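Local coordinates for protein lactoylglutathione lyase (Pseudomonas aeruginosa, PDB 4MTR) that belongs to the glyoxalase/bleomycin resistance protein/dioxygenase superfamily and, as a dimer, holds zinc in sites built from residues of both subunits, at residues F39-V44 against A54-H59. Numbering follows the deposited sequence.
Sequences FTLAFV and ALELTH. With ZN (zinc ion), chain E.
Glu56 lays its side chain along the ring of Phe43, its partner in a non-hydrogen-bonded pair of the antiparallel strands 39-45 and 54-60. Glu56 CG sits 3.9 Å from the centroid of the Phe43 ring, a CH-pi contact over one face, and the carboxylate turns only 19° from the ring plane. With CG anti to the backbone N (chi1 180°) and the chain extended beyond it, Glu56 OE1 arrives 2.2 Å from the zinc ion. Glutamate suits the place: its methylenes pack on the aromatic face while its charged end is left for the metal. Glu56 OE2 accepts a weak bond from the zinc-bound water and lies 3.4 Å from Leu41 CD1, so apolar groups border the carboxylate on this side. His5, together with His74 and Glu122 of the second subunit, completes the site.

The two strands are the last of a beta-alpha-beta-beta-beta module, the repeating unit of the vicinal oxygen chelate fold, and lie side by side at the centre of its four-stranded sheet. Six backbone hydrogen bonds tie the hairpin, the shortest from Leu57 N to Ala42 O at 2.7 Å. On the opposite face of the sheet Ala42, Val44, Leu55 and Leu57 pack closely; Val44 CG2 lies 4.0 Å from Leu55 CB and also meets Leu57 CD1. Helix 13-22 covers Val44, Leu55 and Leu57, a place for branched aliphatic groups.

Packing thins toward the partly exposed end, where Phe39 CD1 reaches Thr58 CG2 obliquely at 4.4 Å and the Phe39 ring stacks on Tyr34. At the same end, on the helix-covered face, His59 ND1 bonds Val10 O, while buried Thr40 has its OG1 satisfied by Asp33 and Trp61.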
loop_
_atom_site.group_PDB
_atom_site.type_symbol
_atom_site.label_atom_id
_atom_site.label_comp_id
_atom_site.label_asym_id
_atom_site.label_seq_id
_atom_site.Cartn_x
_atom_site.Cartn_y
_atom_site.Cartn_z
ATOM N N PHE A 39 -9.361 16.808 -8.987
ATOM C CA PHE A 39 -8.692 15.487 -8.919
ATOM C C PHE A 39 -9.586 14.409 -9.489
ATOM O O PHE A 39 -10.812 14.565 -9.561
ATOM C CB PHE A 39 -8.209 15.150 -7.475
ATOM C CG PHE A 39 -9.292 14.743 -6.498
ATOM C CD1 PHE A 39 -9.584 13.405 -6.276
ATOM C CD2 PHE A 39 -10.030 15.701 -5.808
ATOM C CE1 PHE A 39 -10.589 13.032 -5.358
ATOM C CE2 PHE A 39 -11.010 15.325 -4.887
ATOM C CZ PHE A 39 -11.305 14.004 -4.688
ATOM N N THR A 40 -8.977 13.297 -9.847
ATOM C CA THR A 40 -9.650 12.115 -10.351
ATOM C C THR A 40 -9.062 10.931 -9.585
ATOM O O THR A 40 -7.869 10.921 -9.256
ATOM C CB THR A 40 -9.364 11.938 -11.878
ATOM O OG1 THR A 40 -9.734 13.125 -12.575
ATOM C CG2 THR A 40 -10.068 10.697 -12.491
ATOM N N LEU A 41 -9.906 9.932 -9.345
ATOM C CA LEU A 41 -9.543 8.703 -8.676
ATOM C C LEU A 41 -9.829 7.566 -9.624
ATOM O O LEU A 41 -10.850 7.582 -10.331
ATOM C CB LEU A 41 -10.455 8.457 -7.442
ATOM C CG LEU A 41 -10.559 9.503 -6.351
ATOM C CD1 LEU A 41 -11.402 8.970 -5.210
ATOM C CD2 LEU A 41 -9.176 9.850 -5.780
ATOM N N ALA A 42 -9.025 6.512 -9.530
ATOM C CA ALA A 42 -9.292 5.275 -10.234
ATOM C C ALA A 42 -8.934 4.166 -9.258
ATOM O O ALA A 42 -7.926 4.267 -8.560
ATOM C CB ALA A 42 -8.445 5.174 -11.512
ATOM N N PHE A 43 -9.807 3.186 -9.113
ATOM C CA PHE A 43 -9.539 2.025 -8.305
ATOM C C PHE A 43 -9.298 0.901 -9.293
ATOM O O PHE A 43 -10.114 0.685 -10.206
ATOM C CB PHE A 43 -10.700 1.683 -7.365
ATOM C CG PHE A 43 -10.862 2.689 -6.234
ATOM C CD1 PHE A 43 -11.460 3.927 -6.461
ATOM C CD2 PHE A 43 -10.413 2.396 -4.954
ATOM C CE1 PHE A 43 -11.617 4.858 -5.417
ATOM C CE2 PHE A 43 -10.575 3.323 -3.911
ATOM C CZ PHE A 43 -11.156 4.554 -4.155
ATOM N N VAL A 44 -8.188 0.175 -9.104
ATOM C CA VAL A 44 -7.838 -0.958 -9.946
ATOM C C VAL A 44 -7.603 -2.159 -9.085
ATOM O O VAL A 44 -7.149 -2.035 -7.943
ATOM C CB VAL A 44 -6.625 -0.682 -10.898
ATOM C CG1 VAL A 44 -6.991 0.333 -11.971
ATOM C CG2 VAL A 44 -5.364 -0.245 -10.128
ATOM N N ALA A 54 -7.725 -3.486 -3.129
ATOM C CA ALA A 54 -7.524 -2.830 -4.413
ATOM C C ALA A 54 -6.408 -1.815 -4.298
ATOM O O ALA A 54 -5.735 -1.700 -3.255
ATOM C CB ALA A 54 -8.814 -2.136 -4.853
ATOM N N LEU A 55 -6.145 -1.143 -5.394
ATOM C CA LEU A 55 -5.140 -0.093 -5.466
ATOM C C LEU A 55 -5.850 1.160 -5.949
ATOM O O LEU A 55 -6.500 1.132 -6.997
ATOM C CB LEU A 55 -3.988 -0.484 -6.419
ATOM C CG LEU A 55 -2.944 0.621 -6.684
ATOM C CD1 LEU A 55 -2.197 1.031 -5.367
ATOM C CD2 LEU A 55 -1.976 0.210 -7.801
ATOM N N GLU A 56 -5.763 2.242 -5.168
ATOM C CA GLU A 56 -6.385 3.496 -5.552
ATOM C C GLU A 56 -5.344 4.404 -6.170
ATOM O O GLU A 56 -4.290 4.660 -5.596
ATOM C CB GLU A 56 -7.000 4.173 -4.317
ATOM C CG GLU A 56 -7.691 5.506 -4.623
ATOM C CD GLU A 56 -8.219 6.213 -3.374
ATOM O OE1 GLU A 56 -7.905 5.761 -2.250
ATOM O OE2 GLU A 56 -8.991 7.187 -3.520
ATOM N N LEU A 57 -5.658 4.945 -7.303
ATOM C CA LEU A 57 -4.749 5.866 -7.986
ATOM C C LEU A 57 -5.370 7.233 -8.014
ATOM O O LEU A 57 -6.516 7.364 -8.454
ATOM C CB LEU A 57 -4.565 5.387 -9.421
ATOM C CG LEU A 57 -3.910 4.010 -9.560
ATOM C CD1 LEU A 57 -3.888 3.592 -10.995
ATOM C CD2 LEU A 57 -2.457 4.006 -8.974
ATOM N N THR A 58 -4.620 8.253 -7.601
ATOM C CA THR A 58 -5.120 9.639 -7.585
ATOM C C THR A 58 -4.276 10.534 -8.485
ATOM O O THR A 58 -3.068 10.511 -8.396
ATOM C CB THR A 58 -5.067 10.210 -6.140
ATOM O OG1 THR A 58 -5.895 9.414 -5.291
ATOM C CG2 THR A 58 -5.513 11.660 -6.055
ATOM N N HIS A 59 -4.923 11.373 -9.283
ATOM C CA HIS A 59 -4.214 12.374 -10.023
ATOM C C HIS A 59 -4.799 13.725 -9.671
ATOM O O HIS A 59 -6.008 13.917 -9.828
ATOM C CB HIS A 59 -4.265 12.146 -11.547
ATOM C CG HIS A 59 -3.522 13.246 -12.246
ATOM N ND1 HIS A 59 -2.208 13.524 -11.932
ATOM C CD2 HIS A 59 -3.992 14.219 -13.059
ATOM C CE1 HIS A 59 -1.903 14.617 -12.608
ATOM N NE2 HIS A 59 -2.947 15.064 -13.306
HETATM ZN ZN ZN E . -8.619 5.648 -0.144
HETATM O O HOH W 1 -9.948 6.893 -0.742
#